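Local coordinates for protein tyrosinase (Burkholderia thailandensis, PDB 5ZRD) that catalyses the copper-dependent oxidation of monophenols to catechol derivatives and o-quinones, working efficiently at acidic pH, at residues P60-K65 with G80-H85; D74-W79 with Q355-G360. One frame throughout, in Å; residues are numbered along the deposited sequence.

Contact 1 of 2, residues P60-K65 with G80-H85; sequences PFQYRK and GGYCNH. With CU (copper (II) ion), chain J.
In the first copper site of the tyrosinase central domain, the loop that carries copper ligand H85 passes, at G80, against F61 and Q62 of the loop after helix 50-57, backbone to backbone. The carbonyl of G80 is the hub. Q62 N gives G80 O a fairly straight hydrogen bond (3.1 Å, 154° at the hydrogen), arriving in the carbonyl plane on a lone pair. A water donates to the same G80 O at 2.7 Å and, weakly, to P60 O, while F61 CA adds a CA-H...O contact to G80 O at 3.3 Å. With no side chain on G80, the two backbones can come this close.

F61 leaves with CG anti to its carbonyl carbon (chi1 -73°), which lays CD1 against the peptide linking the glycines, 3.5 Å from G80 C. Its ring also meets W79 and Y169 edge-to-face. Farther out, the extended Q62 chain brings OE1 to 3.0 Å from Y82 OH, the amide standing 77° from the phenol plane.

Beyond these touching residues the second loop enters the active site. C83 SG is joined covalently to H85 CE1 (1.9 Å), and H85 NE2 binds copper at 2.1 Å, alongside H57 and H94. The thioether limits how the imidazole can turn, and backbone hydrogen bonds of Y82 with Y56 and of C83 with H57 tie the loop to the end of helix 50-57. Such a cysteine-histidine crosslink on one ligand of a type 3 dicopper site is known from fungal tyrosinases, plant catechol oxidases and molluscan hemocyanins.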
loop_
_atom_site.group_PDB
_atom_site.type_symbol
_atom_site.label_atom_id
_atom_site.label_comp_id
_atom_site.label_asym_id
_atom_site.label_seq_id
_atom_site.Cartn_x
_atom_site.Cartn_y
_atom_site.Cartn_z
ATOM N N PRO A 60 -6.580 4.879 23.377
ATOM C CA PRO A 60 -5.633 4.653 22.293
ATOM C C PRO A 60 -6.188 3.706 21.231
ATOM O O PRO A 60 -6.888 2.729 21.556
ATOM C CB PRO A 60 -4.393 4.000 22.923
ATOM C CG PRO A 60 -4.890 3.439 24.225
ATOM C CD PRO A 60 -6.122 4.242 24.613
ATOM N N PHE A 61 -5.846 4.058 20.000
ATOM C CA PHE A 61 -6.382 3.443 18.828
ATOM C C PHE A 61 -5.493 2.277 18.370
ATOM O O PHE A 61 -4.323 2.325 18.587
ATOM C CB PHE A 61 -6.447 4.444 17.672
ATOM C CG PHE A 61 -7.507 5.523 17.745
ATOM C CD1 PHE A 61 -8.767 5.277 18.283
ATOM C CD2 PHE A 61 -7.289 6.751 17.149
ATOM C CE1 PHE A 61 -9.750 6.251 18.274
ATOM C CE2 PHE A 61 -8.278 7.717 17.137
ATOM C CZ PHE A 61 -9.501 7.471 17.706
ATOM N N GLN A 62 -6.090 1.285 17.694
ATOM C CA GLN A 62 -5.423 0.471 16.708
ATOM C C GLN A 62 -5.666 1.036 15.302
ATOM O O GLN A 62 -6.711 1.546 15.033
ATOM C CB GLN A 62 -5.966 -0.947 16.756
ATOM C CG GLN A 62 -5.754 -1.611 18.101
ATOM C CD GLN A 62 -6.260 -3.031 18.096
ATOM O OE1 GLN A 62 -6.946 -3.438 19.030
ATOM N NE2 GLN A 62 -5.949 -3.773 17.033
ATOM N N TYR A 63 -4.693 0.914 14.412
ATOM C CA TYR A 63 -4.753 1.485 13.106
ATOM C C TYR A 63 -4.772 0.395 12.036
ATOM O O TYR A 63 -4.411 -0.744 12.271
ATOM C CB TYR A 63 -3.546 2.391 12.875
ATOM C CG TYR A 63 -3.532 3.576 13.799
ATOM C CD1 TYR A 63 -4.324 4.689 13.548
ATOM C CD2 TYR A 63 -2.761 3.567 14.953
ATOM C CE1 TYR A 63 -4.339 5.771 14.417
ATOM C CE2 TYR A 63 -2.751 4.648 15.819
ATOM C CZ TYR A 63 -3.557 5.741 15.557
ATOM O OH TYR A 63 -3.564 6.783 16.421
ATOM N N ARG A 64 -5.234 0.815 10.870
ATOM C CA ARG A 64 -5.172 0.059 9.636
ATOM C C ARG A 64 -4.305 0.870 8.661
ATOM O O ARG A 64 -4.800 1.651 7.783
ATOM C CB ARG A 64 -6.582 -0.199 9.091
ATOM C CG ARG A 64 -7.476 -1.051 9.992
ATOM C CD ARG A 64 -8.931 -1.021 9.530
ATOM N NE ARG A 64 -9.853 -1.613 10.478
ATOM C CZ ARG A 64 -10.555 -2.726 10.282
ATOM N NH1 ARG A 64 -10.360 -3.431 9.181
ATOM N NH2 ARG A 64 -11.432 -3.133 11.198
ATOM N N LYS A 65 -2.993 0.694 8.864
ATOM C CA LYS A 65 -1.971 1.445 8.144
ATOM C C LYS A 65 -2.196 1.337 6.632
ATOM O O LYS A 65 -2.050 2.339 5.931
ATOM C CB LYS A 65 -0.559 1.008 8.572
ATOM C CG LYS A 65 0.005 1.780 9.762
ATOM C CD LYS A 65 0.260 3.264 9.431
ATOM C CE LYS A 65 -0.353 4.268 10.393
ATOM N NZ LYS A 65 0.572 4.596 11.507
ATOM N N GLY A 80 -10.716 3.020 15.327
ATOM C CA GLY A 80 -9.623 2.361 16.031
ATOM C C GLY A 80 -9.954 2.123 17.484
ATOM O O GLY A 80 -9.117 1.652 18.258
ATOM N N GLY A 81 -11.135 2.550 17.907
ATOM C CA GLY A 81 -11.611 2.196 19.244
ATOM C C GLY A 81 -12.555 1.017 19.133
ATOM O O GLY A 81 -12.831 0.562 18.016
ATOM N N TYR A 82 -13.051 0.542 20.270
ATOM C CA TYR A 82 -13.948 -0.597 20.322
ATOM C C TYR A 82 -15.425 -0.152 20.325
ATOM O O TYR A 82 -16.341 -0.972 20.061
ATOM C CB TYR A 82 -13.588 -1.408 21.561
ATOM C CG TYR A 82 -12.328 -2.225 21.432
ATOM C CD1 TYR A 82 -12.247 -3.238 20.491
ATOM C CD2 TYR A 82 -11.206 -1.970 22.216
ATOM C CE1 TYR A 82 -11.095 -3.991 20.334
ATOM C CE2 TYR A 82 -10.059 -2.737 22.102
ATOM C CZ TYR A 82 -10.014 -3.761 21.166
ATOM O OH TYR A 82 -8.897 -4.523 20.995
ATOM N N CYS A 83 -15.728 1.106 20.694
ATOM C CA CYS A 83 -17.111 1.454 20.917
ATOM C C CYS A 83 -17.838 1.371 19.571
ATOM O O CYS A 83 -17.229 1.630 18.484
ATOM C CB CYS A 83 -17.281 2.803 21.601
ATOM S SG CYS A 83 -16.870 4.241 20.568
ATOM N N ASN A 84 -19.109 0.934 19.650
ATOM C CA ASN A 84 -20.042 0.866 18.524
ATOM C C ASN A 84 -20.946 2.110 18.529
ATOM O O ASN A 84 -21.625 2.380 19.535
ATOM C CB ASN A 84 -20.890 -0.403 18.579
ATOM C CG ASN A 84 -20.173 -1.605 18.026
ATOM O OD1 ASN A 84 -20.021 -1.703 16.820
ATOM N ND2 ASN A 84 -19.673 -2.476 18.895
ATOM N N HIS A 85 -20.974 2.810 17.388
ATOM C CA HIS A 85 -21.782 4.029 17.157
ATOM C C HIS A 85 -22.387 4.015 15.759
ATOM O O HIS A 85 -21.823 3.482 14.843
ATOM C CB HIS A 85 -20.915 5.271 17.313
ATOM C CG HIS A 85 -20.183 5.277 18.605
ATOM N ND1 HIS A 85 -18.932 4.760 18.731
ATOM C CD2 HIS A 85 -20.582 5.624 19.849
ATOM C CE1 HIS A 85 -18.563 4.853 19.992
ATOM N NE2 HIS A 85 -19.557 5.382 20.706
HETATM CU CU CU J . -19.557 5.312 22.780
HETATM O O HOH W 1 -9.039 0.384 20.624
#

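Contact 2 of 2, residues D74-W79 with Q355-G360; sequences DIYPYW and QGPTPG
W79 N donates to P357 O at 2.9 Å, nearly straight at the hydrogen (165°) but from above the carbonyl plane, 43° out of it. Around this bond the two loop backbones are drawn close: T358 CA makes a CA-H...O contact with W79 O at 3.3 Å, and G356 CA another with P77 O at 3.4 Å. A side chain at G356 would run into P77 O and Y78 CA, and its backbone angles by themselves call for glycine. P357 CD meets Y78 CB at 4.0 Å, and P357 CG reaches the Y76 ring.

W79 swings its indole anti to the backbone N (chi1 -173°), which brings one face of the indole to the end of Q355. The amide lies almost parallel to the indole, with Q355 OE1 over that face, 3.6 Å from W79 CD1 and offset toward the rim. T358 CG2 comes at the edge of the same ring. Q355 is held at both polar atoms of its amide, OE1 taking a hydrogen bond from H85 ND1 and NE2 giving one to C83 O. Laid over the tryptophan and hydrogen-bonded to the copper ligand H85, this amide belongs to the second shell of a type 3 copper site.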
loop_
_atom_site.group_PDB
_atom_site.type_symbol
_atom_site.label_atom_id
_atom_site.label_comp_id
_atom_site.label_asym_id
_atom_site.label_seq_id
_atom_site.Cartn_x
_atom_site.Cartn_y
_atom_site.Cartn_z
ATOM N N ASP A 74 -10.443 5.330 -2.843
ATOM C CA ASP A 74 -10.359 3.947 -2.418
ATOM C C ASP A 74 -10.537 3.817 -0.926
ATOM O O ASP A 74 -10.819 2.714 -0.411
ATOM C CB ASP A 74 -8.974 3.382 -2.780
ATOM C CG ASP A 74 -8.789 3.105 -4.275
ATOM O OD1 ASP A 74 -9.732 3.273 -5.078
ATOM O OD2 ASP A 74 -7.642 2.756 -4.660
ATOM N N ILE A 75 -10.292 4.928 -0.229
ATOM C CA ILE A 75 -10.213 4.969 1.248
ATOM C C ILE A 75 -11.649 5.005 1.798
ATOM O O ILE A 75 -12.591 5.440 1.119
ATOM C CB ILE A 75 -9.400 6.196 1.739
ATOM C CG1 ILE A 75 -9.050 6.101 3.224
ATOM C CG2 ILE A 75 -10.133 7.500 1.431
ATOM C CD1 ILE A 75 -7.986 7.109 3.695
ATOM N N TYR A 76 -11.775 4.572 3.036
ATOM C CA TYR A 76 -13.018 4.434 3.698
ATOM C C TYR A 76 -12.748 4.620 5.185
ATOM O O TYR A 76 -11.664 4.293 5.653
ATOM C CB TYR A 76 -13.652 3.068 3.403
ATOM C CG TYR A 76 -12.860 1.887 3.905
ATOM C CD1 TYR A 76 -12.949 1.467 5.215
ATOM C CD2 TYR A 76 -12.058 1.144 3.057
ATOM C CE1 TYR A 76 -12.237 0.370 5.684
ATOM C CE2 TYR A 76 -11.337 0.040 3.508
ATOM C CZ TYR A 76 -11.421 -0.352 4.827
ATOM O OH TYR A 76 -10.720 -1.439 5.287
ATOM N N PRO A 77 -13.718 5.191 5.894
ATOM C CA PRO A 77 -13.575 5.486 7.308
ATOM C C PRO A 77 -13.621 4.209 8.147
ATOM O O PRO A 77 -14.291 3.288 7.762
ATOM C CB PRO A 77 -14.781 6.369 7.642
ATOM C CG PRO A 77 -15.807 6.008 6.580
ATOM C CD PRO A 77 -14.990 5.680 5.347
ATOM N N TYR A 78 -12.902 4.179 9.258
ATOM C CA TYR A 78 -12.914 3.061 10.197
ATOM C C TYR A 78 -12.673 3.621 11.601
ATOM O O TYR A 78 -12.298 4.789 11.728
ATOM C CB TYR A 78 -11.877 2.001 9.817
ATOM C CG TYR A 78 -10.441 2.406 10.039
ATOM C CD1 TYR A 78 -9.753 3.147 9.090
ATOM C CD2 TYR A 78 -9.757 2.024 11.178
ATOM C CE1 TYR A 78 -8.422 3.493 9.266
ATOM C CE2 TYR A 78 -8.432 2.379 11.381
ATOM C CZ TYR A 78 -7.757 3.116 10.421
ATOM O OH TYR A 78 -6.455 3.484 10.629
ATOM N N TRP A 79 -12.899 2.787 12.622
ATOM C CA TRP A 79 -12.743 3.226 14.021
ATOM C C TRP A 79 -11.723 2.348 14.742
ATOM O O TRP A 79 -11.884 1.102 14.784
ATOM C CB TRP A 79 -14.083 3.160 14.749
ATOM C CG TRP A 79 -14.088 3.739 16.121
ATOM C CD1 TRP A 79 -14.532 3.119 17.253
ATOM C CD2 TRP A 79 -13.694 5.066 16.510
ATOM N NE1 TRP A 79 -14.419 3.966 18.327
ATOM C CE2 TRP A 79 -13.908 5.169 17.898
ATOM C CE3 TRP A 79 -13.182 6.181 15.845
ATOM C CZ2 TRP A 79 -13.645 6.349 18.609
ATOM C CZ3 TRP A 79 -12.921 7.344 16.550
ATOM C CH2 TRP A 79 -13.147 7.426 17.914
ATOM N N GLN A 355 -19.253 5.191 11.545
ATOM C CA GLN A 355 -17.854 5.288 11.995
ATOM C C GLN A 355 -16.931 4.306 11.250
ATOM O O GLN A 355 -15.722 4.496 11.227
ATOM C CB GLN A 355 -17.780 4.978 13.496
ATOM C CG GLN A 355 -18.035 3.519 13.860
ATOM C CD GLN A 355 -17.944 3.290 15.340
ATOM O OE1 GLN A 355 -17.732 4.213 16.150
ATOM N NE2 GLN A 355 -18.127 2.037 15.699
ATOM N N GLY A 356 -17.485 3.228 10.690
ATOM C CA GLY A 356 -16.674 2.243 10.016
ATOM C C GLY A 356 -16.246 1.164 10.983
ATOM O O GLY A 356 -16.558 1.244 12.157
ATOM N N PRO A 357 -15.546 0.138 10.483
ATOM C CA PRO A 357 -15.283 -1.053 11.244
ATOM C C PRO A 357 -14.332 -0.838 12.426
ATOM O O PRO A 357 -13.355 -0.087 12.370
ATOM C CB PRO A 357 -14.696 -2.036 10.230
ATOM C CG PRO A 357 -14.288 -1.183 9.049
ATOM C CD PRO A 357 -15.237 -0.011 9.052
ATOM N N THR A 358 -14.681 -1.487 13.523
ATOM C CA THR A 358 -13.864 -1.507 14.710
ATOM C C THR A 358 -12.786 -2.592 14.532
ATOM O O THR A 358 -12.873 -3.379 13.610
ATOM C CB THR A 358 -14.725 -1.726 15.953
ATOM O OG1 THR A 358 -15.339 -3.004 15.857
ATOM C CG2 THR A 358 -15.805 -0.684 16.157
ATOM N N PRO A 359 -11.738 -2.597 15.366
ATOM C CA PRO A 359 -10.600 -3.519 15.213
ATOM C C PRO A 359 -10.999 -4.989 15.002
ATOM O O PRO A 359 -11.821 -5.498 15.731
ATOM C CB PRO A 359 -9.851 -3.392 16.545
ATOM C CG PRO A 359 -10.078 -1.945 16.897
ATOM C CD PRO A 359 -11.540 -1.754 16.545
ATOM N N GLY A 360 -10.461 -5.610 13.963
ATOM C CA GLY A 360 -10.727 -7.018 13.642
ATOM C C GLY A 360 -11.965 -7.213 12.758
ATOM O O GLY A 360 -12.207 -8.333 12.334
#

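In the fold
Residues 74-85 run without a break through both contacts, 74-79 serving contact 2 and 80-85 contact 1, and both are partly buried, about 17 and 20 Å (contact centres) from the chain centre. Contact 1 is the smaller and wetter, its grip being one carbonyl shared by a backbone N-H and a water, with exposed P60 and Q62 at its margin. Contact 2 buries more surface and, besides one backbone hydrogen bond, relies on prolines, an indole and a stacked amide. R64 N also meets Y78 OH between them. Contact 1 holds one copper ligand, H85, and contact 2 its second-shell partner Q355. Through R64, D74 and Y76 both also reach the second subunit.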